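P-granule scaffold (Caenorhabditis japonica, PDB 5W4A) probably helps scaffold P granules, the germ granules of nematodes, and has an N-terminal, largely helical domain that pairs with a second copy of itself. Local coordinates at residues T158-L163 / L179-E184; F170-F175 / E191-N196. One frame throughout, in Å; residues are numbered along the deposited sequence.

Contact 1: T158-L163 / L179-E184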
loop_
_atom_site.group_PDB
_atom_site.type_symbol
_atom_site.label_atom_id
_atom_site.label_comp_id
_atom_site.label_asym_id
_atom_site.label_seq_id
_atom_site.Cartn_x
_atom_site.Cartn_y
_atom_site.Cartn_z
ATOM N N THR C 158 -8.282 -8.033 2.941
ATOM C CA THR C 158 -7.306 -7.030 3.351
ATOM C C THR C 158 -6.243 -6.823 2.278
ATOM O O THR C 158 -5.876 -5.676 1.968
ATOM C CB THR C 158 -6.661 -7.463 4.679
ATOM O OG1 THR C 158 -7.679 -7.554 5.685
ATOM C CG2 THR C 158 -5.606 -6.495 5.131
ATOM N N GLU C 159 -5.744 -7.906 1.701
ATOM C CA GLU C 159 -4.688 -7.779 0.693
ATOM C C GLU C 159 -5.242 -7.237 -0.633
ATOM O O GLU C 159 -4.629 -6.360 -1.253
ATOM C CB GLU C 159 -3.970 -9.116 0.483
ATOM C CG GLU C 159 -3.242 -9.613 1.740
ATOM C CD GLU C 159 -2.112 -8.688 2.240
ATOM O OE1 GLU C 159 -1.697 -7.740 1.554
ATOM O OE2 GLU C 159 -1.616 -8.951 3.367
ATOM N N LEU C 160 -6.410 -7.714 -1.065
ATOM C CA LEU C 160 -7.028 -7.167 -2.279
ATOM C C LEU C 160 -7.358 -5.683 -2.130
ATOM O O LEU C 160 -7.387 -4.932 -3.118
ATOM C CB LEU C 160 -8.293 -7.951 -2.604
ATOM C CG LEU C 160 -8.088 -9.331 -3.195
ATOM C CD1 LEU C 160 -9.353 -10.169 -3.142
ATOM C CD2 LEU C 160 -7.581 -9.208 -4.634
ATOM N N SER C 161 -7.665 -5.240 -0.913
ATOM C CA SER C 161 -7.964 -3.834 -0.677
ATOM C C SER C 161 -6.799 -2.941 -1.089
ATOM O O SER C 161 -7.015 -1.772 -1.417
ATOM C CB SER C 161 -8.291 -3.594 0.801
ATOM O OG SER C 161 -9.585 -4.105 1.154
ATOM N N GLU C 162 -5.573 -3.484 -1.107
ATOM C CA GLU C 162 -4.421 -2.690 -1.532
ATOM C C GLU C 162 -4.554 -2.248 -2.986
ATOM O O GLU C 162 -3.897 -1.279 -3.392
ATOM C CB GLU C 162 -3.115 -3.489 -1.343
ATOM C CG GLU C 162 -2.750 -3.745 0.118
ATOM C CD GLU C 162 -2.398 -2.483 0.862
ATOM O OE1 GLU C 162 -1.679 -1.615 0.295
ATOM O OE2 GLU C 162 -2.917 -2.325 1.987
ATOM N N LEU C 163 -5.429 -2.903 -3.772
ATOM C CA LEU C 163 -5.676 -2.431 -5.144
ATOM C C LEU C 163 -6.171 -0.990 -5.165
ATOM O O LEU C 163 -5.916 -0.260 -6.128
ATOM C CB LEU C 163 -6.687 -3.354 -5.842
ATOM C CG LEU C 163 -6.132 -4.726 -6.139
ATOM C CD1 LEU C 163 -7.280 -5.682 -6.508
ATOM C CD2 LEU C 163 -5.068 -4.698 -7.270
ATOM N N LEU C 179 -16.153 -13.236 -4.861
ATOM C CA LEU C 179 -15.639 -14.120 -3.830
ATOM C C LEU C 179 -16.425 -14.051 -2.538
ATOM O O LEU C 179 -16.047 -14.731 -1.581
ATOM C CB LEU C 179 -14.176 -13.795 -3.552
ATOM C CG LEU C 179 -13.271 -14.002 -4.771
ATOM C CD1 LEU C 179 -11.872 -13.558 -4.412
ATOM C CD2 LEU C 179 -13.307 -15.436 -5.278
ATOM N N GLY C 180 -17.448 -13.211 -2.466
ATOM C CA GLY C 180 -18.270 -13.143 -1.266
ATOM C C GLY C 180 -17.521 -12.616 -0.063
ATOM O O GLY C 180 -17.675 -13.144 1.044
ATOM N N LEU C 181 -16.705 -11.585 -0.246
ATOM C CA LEU C 181 -15.887 -11.093 0.848
ATOM C C LEU C 181 -16.589 -10.066 1.727
ATOM O O LEU C 181 -16.008 -9.656 2.740
ATOM C CB LEU C 181 -14.578 -10.482 0.305
ATOM C CG LEU C 181 -13.804 -11.440 -0.611
ATOM C CD1 LEU C 181 -12.568 -10.759 -1.162
ATOM C CD2 LEU C 181 -13.429 -12.721 0.098
ATOM N N GLU C 182 -17.785 -9.604 1.358
ATOM C CA GLU C 182 -18.514 -8.658 2.198
ATOM C C GLU C 182 -19.237 -9.417 3.311
ATOM O O GLU C 182 -20.066 -10.291 3.041
ATOM C CB GLU C 182 -19.491 -7.833 1.354
ATOM C CG GLU C 182 -20.159 -6.734 2.178
ATOM C CD GLU C 182 -21.137 -5.877 1.378
ATOM O OE1 GLU C 182 -21.278 -6.089 0.157
ATOM O OE2 GLU C 182 -21.750 -4.983 1.997
ATOM N N ASP C 183 -18.915 -9.097 4.558
ATOM C CA ASP C 183 -19.597 -9.693 5.707
ATOM C C ASP C 183 -19.670 -8.621 6.790
ATOM O O ASP C 183 -19.325 -7.463 6.551
ATOM C CB ASP C 183 -18.893 -10.985 6.149
ATOM C CG ASP C 183 -17.507 -10.749 6.773
ATOM O OD1 ASP C 183 -17.148 -9.612 7.146
ATOM O OD2 ASP C 183 -16.760 -11.738 6.905
ATOM N N GLU C 184 -20.140 -8.991 7.987
ATOM C CA GLU C 184 -20.321 -7.978 9.022
ATOM C C GLU C 184 -19.004 -7.281 9.393
ATOM O O GLU C 184 -19.014 -6.096 9.746
ATOM C CB GLU C 184 -20.976 -8.609 10.265
ATOM C CG GLU C 184 -20.115 -9.653 10.959
ATOM C CD GLU C 184 -20.830 -10.360 12.110
ATOM O OE1 GLU C 184 -22.047 -10.125 12.306
ATOM O OE2 GLU C 184 -20.165 -11.154 12.816
#

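Contact 2: F170-F175 / E191-N196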
loop_
_atom_site.group_PDB
_atom_site.type_symbol
_atom_site.label_atom_id
_atom_site.label_comp_id
_atom_site.label_asym_id
_atom_site.label_seq_id
_atom_site.Cartn_x
_atom_site.Cartn_y
_atom_site.Cartn_z
ATOM N N PHE C 170 -12.296 -0.564 -8.739
ATOM C CA PHE C 170 -13.185 -1.440 -9.490
ATOM C C PHE C 170 -12.811 -2.908 -9.303
ATOM O O PHE C 170 -13.678 -3.762 -9.088
ATOM C CB PHE C 170 -13.145 -1.065 -10.979
ATOM C CG PHE C 170 -13.901 -1.991 -11.869
ATOM C CD1 PHE C 170 -15.294 -2.082 -11.753
ATOM C CD2 PHE C 170 -13.259 -2.770 -12.823
ATOM C CE1 PHE C 170 -16.017 -2.891 -12.609
ATOM C CE2 PHE C 170 -14.000 -3.585 -13.690
ATOM C CZ PHE C 170 -15.368 -3.645 -13.559
ATOM N N ASP C 171 -11.529 -3.228 -9.413
ATOM C CA ASP C 171 -11.114 -4.620 -9.314
ATOM C C ASP C 171 -11.369 -5.142 -7.906
ATOM O O ASP C 171 -11.822 -6.292 -7.742
ATOM C CB ASP C 171 -9.637 -4.762 -9.672
ATOM C CG ASP C 171 -9.341 -4.549 -11.137
ATOM O OD1 ASP C 171 -10.310 -4.414 -11.927
ATOM O OD2 ASP C 171 -8.128 -4.516 -11.492
ATOM N N ALA C 172 -11.054 -4.333 -6.886
ATOM C CA ALA C 172 -11.316 -4.755 -5.514
ATOM C C ALA C 172 -12.793 -5.023 -5.312
ATOM O O ALA C 172 -13.170 -6.014 -4.669
ATOM C CB ALA C 172 -10.807 -3.701 -4.524
ATOM N N TYR C 173 -13.643 -4.177 -5.900
ATOM C CA TYR C 173 -15.095 -4.343 -5.800
ATOM C C TYR C 173 -15.563 -5.616 -6.493
ATOM O O TYR C 173 -16.373 -6.369 -5.937
ATOM C CB TYR C 173 -15.802 -3.115 -6.382
ATOM C CG TYR C 173 -17.294 -3.157 -6.152
ATOM C CD1 TYR C 173 -17.800 -2.984 -4.865
ATOM C CD2 TYR C 173 -18.170 -3.423 -7.174
ATOM C CE1 TYR C 173 -19.140 -3.048 -4.608
ATOM C CE2 TYR C 173 -19.572 -3.458 -6.922
ATOM C CZ TYR C 173 -20.017 -3.279 -5.634
ATOM O OH TYR C 173 -21.361 -3.340 -5.293
ATOM N N VAL C 174 -15.085 -5.862 -7.717
ATOM C CA VAL C 174 -15.457 -7.083 -8.435
ATOM C C VAL C 174 -15.045 -8.315 -7.645
ATOM O O VAL C 174 -15.846 -9.238 -7.458
ATOM C CB VAL C 174 -14.840 -7.109 -9.841
ATOM C CG1 VAL C 174 -15.146 -8.428 -10.545
ATOM C CG2 VAL C 174 -15.350 -5.938 -10.720
ATOM N N PHE C 175 -13.790 -8.367 -7.175
ATOM C CA PHE C 175 -13.365 -9.525 -6.370
ATOM C C PHE C 175 -14.235 -9.688 -5.130
ATOM O O PHE C 175 -14.591 -10.811 -4.759
ATOM C CB PHE C 175 -11.891 -9.409 -5.949
ATOM C CG PHE C 175 -10.889 -9.723 -7.052
ATOM C CD1 PHE C 175 -10.856 -10.987 -7.650
ATOM C CD2 PHE C 175 -9.936 -8.773 -7.464
ATOM C CE1 PHE C 175 -9.924 -11.304 -8.653
ATOM C CE2 PHE C 175 -8.991 -9.099 -8.456
ATOM C CZ PHE C 175 -8.999 -10.349 -9.059
ATOM N N GLU C 191 -18.095 -0.645 1.682
ATOM C CA GLU C 191 -18.838 0.555 1.303
ATOM C C GLU C 191 -17.917 1.675 0.821
ATOM O O GLU C 191 -18.236 2.367 -0.147
ATOM C CB GLU C 191 -19.724 1.026 2.462
ATOM C CG GLU C 191 -20.552 2.222 2.072
ATOM C CD GLU C 191 -21.438 2.738 3.190
ATOM O OE1 GLU C 191 -21.024 2.689 4.372
ATOM O OE2 GLU C 191 -22.549 3.207 2.868
ATOM N N VAL C 192 -16.755 1.867 1.465
ATOM C CA VAL C 192 -15.807 2.867 1.003
ATOM C C VAL C 192 -15.281 2.521 -0.402
ATOM O O VAL C 192 -15.169 3.393 -1.278
ATOM C CB VAL C 192 -14.653 3.030 2.015
ATOM C CG1 VAL C 192 -13.606 3.989 1.457
ATOM C CG2 VAL C 192 -15.186 3.490 3.368
ATOM N N ILE C 193 -14.920 1.253 -0.631
ATOM C CA ILE C 193 -14.434 0.816 -1.935
ATOM C C ILE C 193 -15.498 1.055 -2.998
ATOM O O ILE C 193 -15.206 1.581 -4.077
ATOM C CB ILE C 193 -14.021 -0.664 -1.899
ATOM C CG1 ILE C 193 -12.838 -0.850 -0.953
ATOM C CG2 ILE C 193 -13.643 -1.170 -3.300
ATOM C CD1 ILE C 193 -12.413 -2.289 -0.742
ATOM N N ARG C 194 -16.722 0.639 -2.702
ATOM C CA ARG C 194 -17.844 0.871 -3.615
ATOM C C ARG C 194 -17.993 2.352 -3.922
ATOM O O ARG C 194 -18.137 2.752 -5.085
ATOM C CB ARG C 194 -19.119 0.322 -3.013
ATOM C CG ARG C 194 -20.363 0.453 -3.913
ATOM C CD ARG C 194 -21.612 -0.042 -3.186
ATOM N NE ARG C 194 -21.617 -1.487 -2.927
ATOM C CZ ARG C 194 -21.531 -2.077 -1.722
ATOM N NH1 ARG C 194 -21.435 -1.371 -0.594
ATOM N NH2 ARG C 194 -21.547 -3.406 -1.643
ATOM N N ASP C 195 -17.959 3.189 -2.887
ATOM C CA ASP C 195 -18.124 4.622 -3.096
ATOM C C ASP C 195 -16.979 5.228 -3.897
ATOM O O ASP C 195 -17.217 6.121 -4.715
ATOM C CB ASP C 195 -18.300 5.333 -1.757
ATOM C CG ASP C 195 -19.690 5.120 -1.166
ATOM O OD1 ASP C 195 -20.601 4.661 -1.897
ATOM O OD2 ASP C 195 -19.881 5.392 0.043
ATOM N N ASN C 196 -15.732 4.752 -3.706
ATOM C CA ASN C 196 -14.617 5.191 -4.547
ATOM C C ASN C 196 -14.882 4.889 -6.023
ATOM O O ASN C 196 -14.648 5.728 -6.895
ATOM C CB ASN C 196 -13.313 4.515 -4.132
ATOM C CG ASN C 196 -12.783 5.024 -2.812
ATOM O OD1 ASN C 196 -13.272 6.018 -2.230
ATOM N ND2 ASN C 196 -11.760 4.325 -2.315
#

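Contact 1: T158-L163 / L179-E184
Leu160, on helix 153-160, reaches with one methyl to two leucines that flank Gly180, where helix 169-179 gives way to a loop. Its CD1 lies 3.8 Å from CD1 of Leu181 and 4.4 Å from CD1 of Leu179, so a single branch carries both contacts. The side chains of Leu160 and Leu181 cross at about a right angle and meet methyl to methyl at their ends rather than lying alongside one another. In Leu160 the CG stands opposite the carbonyl carbon (chi1 -75°), which extends the side chain off the helix toward the loop. Leu179 and Leu181 can serve the same methyl because the chain turns between them: Gly180 has positive phi (66°) and closes a Schellman motif at the end of helix 169-179. Phe157 and Asn153 of helix 153-160 also touch Leu181, while Phe175 packs on Leu160, which ties the loop back to the helix pair. Only 74 Å² is buried between the segments, in two methyl contacts and without a polar bond. Between these two segments the contact is thus apolar and small, and it probably adds to the hold that the loop's own hydrogen bonds, such as Leu181 O to Thr186 OG1, provide.

Contact 2: F170-F175 / E191-N196
Two consecutive helices of the domain, 169-179 and 187-201, joined by a loop, pack against each other here. The segment axes approach to 8.9 Å at a signed crossing angle of -131°, so the helices run roughly antiparallel but strongly inclined. Tyr173 and Arg194 have the nearest CA atoms, 6.3 Å apart, and their side chains also make the polar link. Arg194 NE donates to Tyr173 OH at 3.0 Å with an N-H...O angle of 166°, nearly straight, and the hydroxyl lies close to the guanidinium plane, at its edge. Ring and guanidinium are almost perpendicular, which rules out a stacked cation-pi pair. The aliphatic part of Arg194 also packs on the tyrosine, its CB 3.7 Å from Tyr173 CE1. Arg194 starts with CG anti to the backbone N and runs extended until the bend at chi3 (-67°), which turns NE to the phenol oxygen. Beside this link, Ile193 CG2 fits against the neighbouring helix, 4.0 Å from Ala172 CB and 4.2 Å from Tyr173 CB. Phe157 and Cys164 touch Ile193 as well, and Leu132 of the second subunit packs on it, so this apolar patch continues to the dimer partner. A leucine in place of Arg194 would probably leave the Tyr173 hydroxyl without this donor and Glu182 without this salt-bridge partner. With NE spent on the phenol and NH2 on the Glu182 carboxylate, two bonds fix the guanidinium's orientation, and a directional polar clasp supplements the apolar Ala172-Ile193 packing between the helices.

Contacts 1 and 2 have centres 9 Å apart, and their segments alternate along the chain, so helix 169-179 and its following loop are tied to both flanking helices. The direct polar bridge is Glu182 OE1 to Arg194 NH2, 3.2 Å, a salt bridge from the loop of contact 1 to helix 187-201. Leu160 CD2 to Phe175 CD2 at 3.7 Å is the apolar link, while Leu160 O packs as a backbone oxygen against the methyl Ala172 CB at 3.9 Å. Both contacts touch the second subunit: Glu162 forms a salt bridge with Lys131 of the second subunit, and Asn196 ND2 a hydrogen bond with the backbone O of Leu132 of the second subunit. A bound ethanediol, probably from the crystallisation liquor, lies about 4 Å from the Leu179 side chain.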